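5-carboxymethyl-2-hydroxymuconate delta-isomerase (Mycobacterium smegmatis, PDB 4PFZ) probably acts as a metal-dependent enzyme of the fumarylacetoacetate hydrolase family, with isomerase or acetylpyruvate hydrolase activity. Local coordinates at residues 60-65 and 83-88; 56-61 and 215-220. One frame throughout, in Å; residues are numbered along the deposited sequence.

Contact 2 begins first along the chain, at residues 56-61, where the chain runs into strand 60-63; the same strand then supplies the first half of contact 1. After residue 65 a loop without helix or strand leads to 83-88, and contact 1 closes it as an antiparallel pair. Contact 2 closes a far longer excursion, 153 residues including helix 203-213, when 215-220 returns to the start of the strand just before strand 221-223. The shorter loop therefore lies within the longer one. V60 and I61 belong to both contacts, whose centres are about 12 Å apart. Strand 60-63 runs between antiparallel 84-87 and parallel 221-223, and both contacts touch the second subunit.

Contact 1 (60-65 and 83-88); sequences VIAVGK and VIFLKP
A62 and F85 form the hydrogen-bonded pair at the middle of two antiparallel strands: A62 N donates to F85 O at 2.9 Å, and F85 N returns a bond to A62 O at 3.0 Å. At the next hydrogen-bonded pair, V60 with K87, K87 N reaches V60 O at 2.9 Å, nearly straight at 167°. The F85 ring folds back over its partner because CG sits between the backbone N and the carbonyl carbon (chi1 57°). Its face thereby covers A62: the methyl CB lies 4.0 Å from the ring centroid, a CH-pi contact, and A62 O stands over the rim of a face. G64 N comes to the ring edge near its plane, and W155 meets the ring edge-to-face. On its other edge strand 60-63 pairs in parallel with strand 221-223, whose backbone bonds to I61 and V63, so this pair extends the central beta structure of the fumarylacetoacetate hydrolase fold. On the sheet face opposite F85, I61 lies alongside both I84 and L86. Its CG2 branch meets I84 CB at 4.0 Å, while CG1, anti to the carbonyl carbon (chi1 -65°), turns to L86 CD2 at 3.7 Å. Helix 203-213 covers this face through T210 and W209; M156 of the second subunit packs on I84 and L86. Of the K87 side chain, CB comes nearest V60, 4.2 Å from V60 CB, on the face that F85 shares. Bends at chi3 and chi4 carry its NZ away to D142, in a salt bridge, and to the carbonyls of K159 and F164. Beyond the last direct bond a water bridges the strands, accepting from V60 N and donating to K87 O.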
loop_
_atom_site.group_PDB
_atom_site.type_symbol
_atom_site.label_atom_id
_atom_site.label_comp_id
_atom_site.label_asym_id
_atom_site.label_seq_id
_atom_site.Cartn_x
_atom_site.Cartn_y
_atom_site.Cartn_z
ATOM N N VAL B 60 1.258 0.463 -5.168
ATOM C CA VAL B 60 2.430 0.678 -5.963
ATOM C C VAL B 60 3.528 -0.136 -5.333
ATOM O O VAL B 60 3.876 0.106 -4.180
ATOM C CB VAL B 60 2.840 2.156 -5.998
ATOM C CG1 VAL B 60 4.175 2.318 -6.754
ATOM C CG2 VAL B 60 1.751 2.990 -6.629
ATOM N N ILE B 61 4.075 -1.082 -6.096
ATOM C CA ILE B 61 5.204 -1.890 -5.657
ATOM C C ILE B 61 6.458 -1.358 -6.323
ATOM O O ILE B 61 6.446 -1.031 -7.514
ATOM C CB ILE B 61 5.032 -3.386 -6.027
ATOM C CG1 ILE B 61 3.847 -3.970 -5.275
ATOM C CG2 ILE B 61 6.267 -4.191 -5.649
ATOM C CD1 ILE B 61 2.523 -3.836 -6.004
ATOM N N ALA B 62 7.541 -1.270 -5.575
ATOM C CA ALA B 62 8.778 -0.833 -6.193
ATOM C C ALA B 62 9.938 -1.720 -5.791
ATOM O O ALA B 62 9.888 -2.396 -4.772
ATOM C CB ALA B 62 9.058 0.620 -5.823
ATOM N N VAL B 63 10.993 -1.686 -6.598
ATOM C CA VAL B 63 12.233 -2.369 -6.288
ATOM C C VAL B 63 13.321 -1.298 -6.173
ATOM O O VAL B 63 13.199 -0.230 -6.756
ATOM C CB VAL B 63 12.566 -3.442 -7.373
ATOM C CG1 VAL B 63 13.284 -2.836 -8.559
ATOM C CG2 VAL B 63 13.378 -4.587 -6.785
ATOM N N GLY B 64 14.363 -1.560 -5.400
ATOM C CA GLY B 64 15.430 -0.588 -5.258
ATOM C C GLY B 64 16.592 -0.846 -6.201
ATOM O O GLY B 64 16.724 -0.194 -7.239
ATOM N N LYS B 65 17.444 -1.796 -5.830
ATOM C CA LYS B 65 18.627 -2.107 -6.620
ATOM C C LYS B 65 18.268 -3.037 -7.769
ATOM O O LYS B 65 17.978 -4.217 -7.555
ATOM C CB LYS B 65 19.707 -2.746 -5.743
ATOM N N VAL B 83 14.417 -7.222 -3.753
ATOM C CA VAL B 83 13.823 -6.683 -2.543
ATOM C C VAL B 83 12.702 -5.741 -2.974
ATOM O O VAL B 83 12.949 -4.718 -3.621
ATOM C CB VAL B 83 14.860 -5.943 -1.661
ATOM C CG1 VAL B 83 14.172 -5.249 -0.485
ATOM C CG2 VAL B 83 15.914 -6.912 -1.158
ATOM N N ILE B 84 11.466 -6.100 -2.657
ATOM C CA ILE B 84 10.342 -5.259 -3.054
ATOM C C ILE B 84 9.752 -4.526 -1.849
ATOM O O ILE B 84 9.932 -4.943 -0.705
ATOM C CB ILE B 84 9.241 -6.076 -3.781
ATOM C CG1 ILE B 84 8.748 -7.229 -2.911
ATOM C CG2 ILE B 84 9.760 -6.588 -5.136
ATOM C CD1 ILE B 84 7.512 -7.924 -3.453
ATOM N N PHE B 85 9.093 -3.404 -2.112
ATOM C CA PHE B 85 8.427 -2.625 -1.065
ATOM C C PHE B 85 7.217 -1.874 -1.650
ATOM O O PHE B 85 6.928 -1.978 -2.841
ATOM C CB PHE B 85 9.407 -1.641 -0.393
ATOM C CG PHE B 85 10.075 -0.678 -1.358
ATOM C CD1 PHE B 85 11.222 -1.036 -2.034
ATOM C CD2 PHE B 85 9.547 0.583 -1.575
ATOM C CE1 PHE B 85 11.840 -0.157 -2.924
ATOM C CE2 PHE B 85 10.156 1.461 -2.466
ATOM C CZ PHE B 85 11.305 1.092 -3.133
ATOM N N LEU B 86 6.498 -1.144 -0.799
ATOM C CA LEU B 86 5.260 -0.478 -1.200
ATOM C C LEU B 86 5.380 1.040 -1.062
ATOM O O LEU B 86 6.010 1.529 -0.133
ATOM C CB LEU B 86 4.077 -0.966 -0.343
ATOM C CG LEU B 86 3.593 -2.385 -0.614
ATOM C CD1 LEU B 86 2.602 -2.811 0.466
ATOM C CD2 LEU B 86 2.961 -2.482 -2.009
ATOM N N LYS B 87 4.778 1.764 -1.999
ATOM C CA LYS B 87 4.533 3.203 -1.850
ATOM C C LYS B 87 3.024 3.356 -1.783
ATOM O O LYS B 87 2.306 2.660 -2.495
ATOM C CB LYS B 87 5.147 3.997 -3.012
ATOM C CG LYS B 87 6.671 3.950 -3.050
ATOM C CD LYS B 87 7.260 4.542 -4.357
ATOM C CE LYS B 87 7.015 6.047 -4.529
ATOM N NZ LYS B 87 8.052 6.901 -3.859
ATOM N N PRO B 88 2.517 4.201 -0.866
ATOM C CA PRO B 88 1.066 4.370 -0.808
ATOM C C PRO B 88 0.513 5.062 -2.033
ATOM O O PRO B 88 1.182 5.926 -2.580
ATOM C CB PRO B 88 0.864 5.245 0.435
ATOM C CG PRO B 88 2.119 6.089 0.500
ATOM C CD PRO B 88 3.231 5.178 -0.020
HETATM O O HOH W 1 0.902 0.549 -2.078
HETATM O O HOH W 2 16.075 -5.521 -5.322
#

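Contact 2 (56-61 and 215-220); sequences LASKVI and TLLPGD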
loop_
_atom_site.group_PDB
_atom_site.type_symbol
_atom_site.label_atom_id
_atom_site.label_comp_id
_atom_site.label_asym_id
_atom_site.label_seq_id
_atom_site.Cartn_x
_atom_site.Cartn_y
_atom_site.Cartn_z
ATOM N N LEU B 56 -5.660 4.699 -11.805
ATOM C CA LEU B 56 -5.877 4.749 -10.363
ATOM C C LEU B 56 -5.366 3.465 -9.719
ATOM O O LEU B 56 -6.074 2.460 -9.676
ATOM C CB LEU B 56 -7.366 4.967 -10.040
ATOM C CG LEU B 56 -7.949 6.326 -10.466
ATOM C CD1 LEU B 56 -9.422 6.471 -10.092
ATOM C CD2 LEU B 56 -7.150 7.473 -9.861
ATOM N N ALA B 57 -4.128 3.494 -9.237
ATOM C CA ALA B 57 -3.495 2.299 -8.686
ATOM C C ALA B 57 -3.967 2.042 -7.258
ATOM O O ALA B 57 -3.986 2.952 -6.448
ATOM C CB ALA B 57 -1.960 2.435 -8.712
ATOM N N SER B 58 -4.316 0.801 -6.953
ATOM C CA SER B 58 -4.650 0.435 -5.578
ATOM C C SER B 58 -3.375 0.339 -4.737
ATOM O O SER B 58 -3.354 0.684 -3.545
ATOM C CB SER B 58 -5.425 -0.887 -5.538
ATOM O OG SER B 58 -4.553 -2.009 -5.518
ATOM N N LYS B 59 -2.309 -0.143 -5.354
ATOM C CA LYS B 59 -1.007 -0.164 -4.695
ATOM C C LYS B 59 0.124 0.031 -5.694
ATOM O O LYS B 59 -0.035 -0.201 -6.899
ATOM C CB LYS B 59 -0.793 -1.469 -3.910
ATOM C CG LYS B 59 -0.941 -2.765 -4.700
ATOM C CD LYS B 59 -0.750 -3.981 -3.759
ATOM C CE LYS B 59 -1.210 -5.300 -4.386
ATOM N NZ LYS B 59 -2.568 -5.210 -4.986
ATOM N N VAL B 60 1.258 0.463 -5.168
ATOM C CA VAL B 60 2.430 0.678 -5.963
ATOM C C VAL B 60 3.528 -0.136 -5.333
ATOM O O VAL B 60 3.876 0.106 -4.180
ATOM C CB VAL B 60 2.840 2.156 -5.998
ATOM C CG1 VAL B 60 4.175 2.318 -6.754
ATOM C CG2 VAL B 60 1.751 2.990 -6.629
ATOM N N ILE B 61 4.075 -1.082 -6.096
ATOM C CA ILE B 61 5.204 -1.890 -5.657
ATOM C C ILE B 61 6.458 -1.358 -6.323
ATOM O O ILE B 61 6.446 -1.031 -7.514
ATOM C CB ILE B 61 5.032 -3.386 -6.027
ATOM C CG1 ILE B 61 3.847 -3.970 -5.275
ATOM C CG2 ILE B 61 6.267 -4.191 -5.649
ATOM C CD1 ILE B 61 2.523 -3.836 -6.004
ATOM N N THR B 215 -1.529 -10.816 -4.394
ATOM C CA THR B 215 -2.441 -10.687 -5.514
ATOM C C THR B 215 -2.256 -9.314 -6.155
ATOM O O THR B 215 -2.278 -8.300 -5.471
ATOM C CB THR B 215 -3.926 -10.884 -5.069
ATOM O OG1 THR B 215 -4.179 -12.274 -4.817
ATOM C CG2 THR B 215 -4.887 -10.403 -6.142
ATOM N N LEU B 216 -2.039 -9.298 -7.471
ATOM C CA LEU B 216 -1.942 -8.039 -8.209
ATOM C C LEU B 216 -3.256 -7.732 -8.924
ATOM O O LEU B 216 -3.838 -8.596 -9.558
ATOM C CB LEU B 216 -0.788 -8.082 -9.213
ATOM C CG LEU B 216 0.614 -8.230 -8.622
ATOM C CD1 LEU B 216 1.683 -8.306 -9.725
ATOM C CD2 LEU B 216 0.902 -7.064 -7.717
ATOM N N LEU B 217 -3.721 -6.492 -8.788
ATOM C CA LEU B 217 -5.003 -6.055 -9.340
ATOM C C LEU B 217 -4.800 -5.161 -10.538
ATOM O O LEU B 217 -3.763 -4.491 -10.622
ATOM C CB LEU B 217 -5.807 -5.279 -8.294
ATOM C CG LEU B 217 -6.748 -5.991 -7.324
ATOM C CD1 LEU B 217 -6.043 -7.086 -6.590
ATOM C CD2 LEU B 217 -7.308 -4.975 -6.338
ATOM N N PRO B 218 -5.791 -5.123 -11.453
ATOM C CA PRO B 218 -5.742 -4.193 -12.585
ATOM C C PRO B 218 -5.479 -2.775 -12.100
ATOM O O PRO B 218 -6.165 -2.307 -11.189
ATOM C CB PRO B 218 -7.139 -4.312 -13.205
ATOM C CG PRO B 218 -7.578 -5.697 -12.850
ATOM C CD PRO B 218 -7.022 -5.944 -11.474
ATOM N N GLY B 219 -4.486 -2.112 -12.680
ATOM C CA GLY B 219 -4.145 -0.768 -12.244
ATOM C C GLY B 219 -2.921 -0.723 -11.349
ATOM O O GLY B 219 -2.247 0.300 -11.281
ATOM N N ASP B 220 -2.623 -1.811 -10.640
ATOM C CA ASP B 220 -1.433 -1.776 -9.780
ATOM C C ASP B 220 -0.173 -1.477 -10.587
ATOM O O ASP B 220 -0.079 -1.816 -11.772
ATOM C CB ASP B 220 -1.263 -3.080 -9.012
ATOM C CG ASP B 220 -2.342 -3.280 -7.960
ATOM O OD1 ASP B 220 -3.069 -2.317 -7.645
ATOM O OD2 ASP B 220 -2.460 -4.413 -7.457
HETATM O O HOH W 3 -5.447 -1.164 -8.816
#
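D220 receives both S58 and K59 through its carboxylate. In the K59 conformer described here, one of two, NZ forms a salt bridge with D220 OD2 at 2.6 Å; S58 OG donates to D220 OD1 at 2.6 Å, D220 OD1 accepting through its syn lone pair. K59 N adds a longer bond to OD1, from 56° above the carboxylate plane. On OD2 the amine of K59 and L217 N arrive from opposite faces of that plane, the latter at 2.8 Å. With two protein donors on each oxygen, the carboxylate's rotation is closely fixed, and the nearby lysine would be expected to favour its anionic form. The K59 chain starts between its backbone N and carbonyl carbon (chi1 56°), runs extended past the carboxylate, and bends at chi4. This turns NZ to a second acceptor, T215 O, at 3.1 Å and in the carbonyl plane. A water accepts from S58 N and donates to P218 O and D220 OD1, joining the segments once more. Outward from this network, A57 CB rests 3.4 Å from G219 O, and the L216 and I61 side chains cross, L216 CD2 lying 4.0 Å from I61 CD1, with T210 of helix 203-213 also touching both. T90 of the second subunit packs on K59 and L217, while T215 OG1 bonds to D162 of that subunit. L217 to D220 form a type II beta turn, closed by D220 N to L217 O, with G219 at its third position (phi 102°); the turn leads directly into strand 221-223, the parallel neighbour of strand 60-63 within the fumarylacetoacetate hydrolase fold.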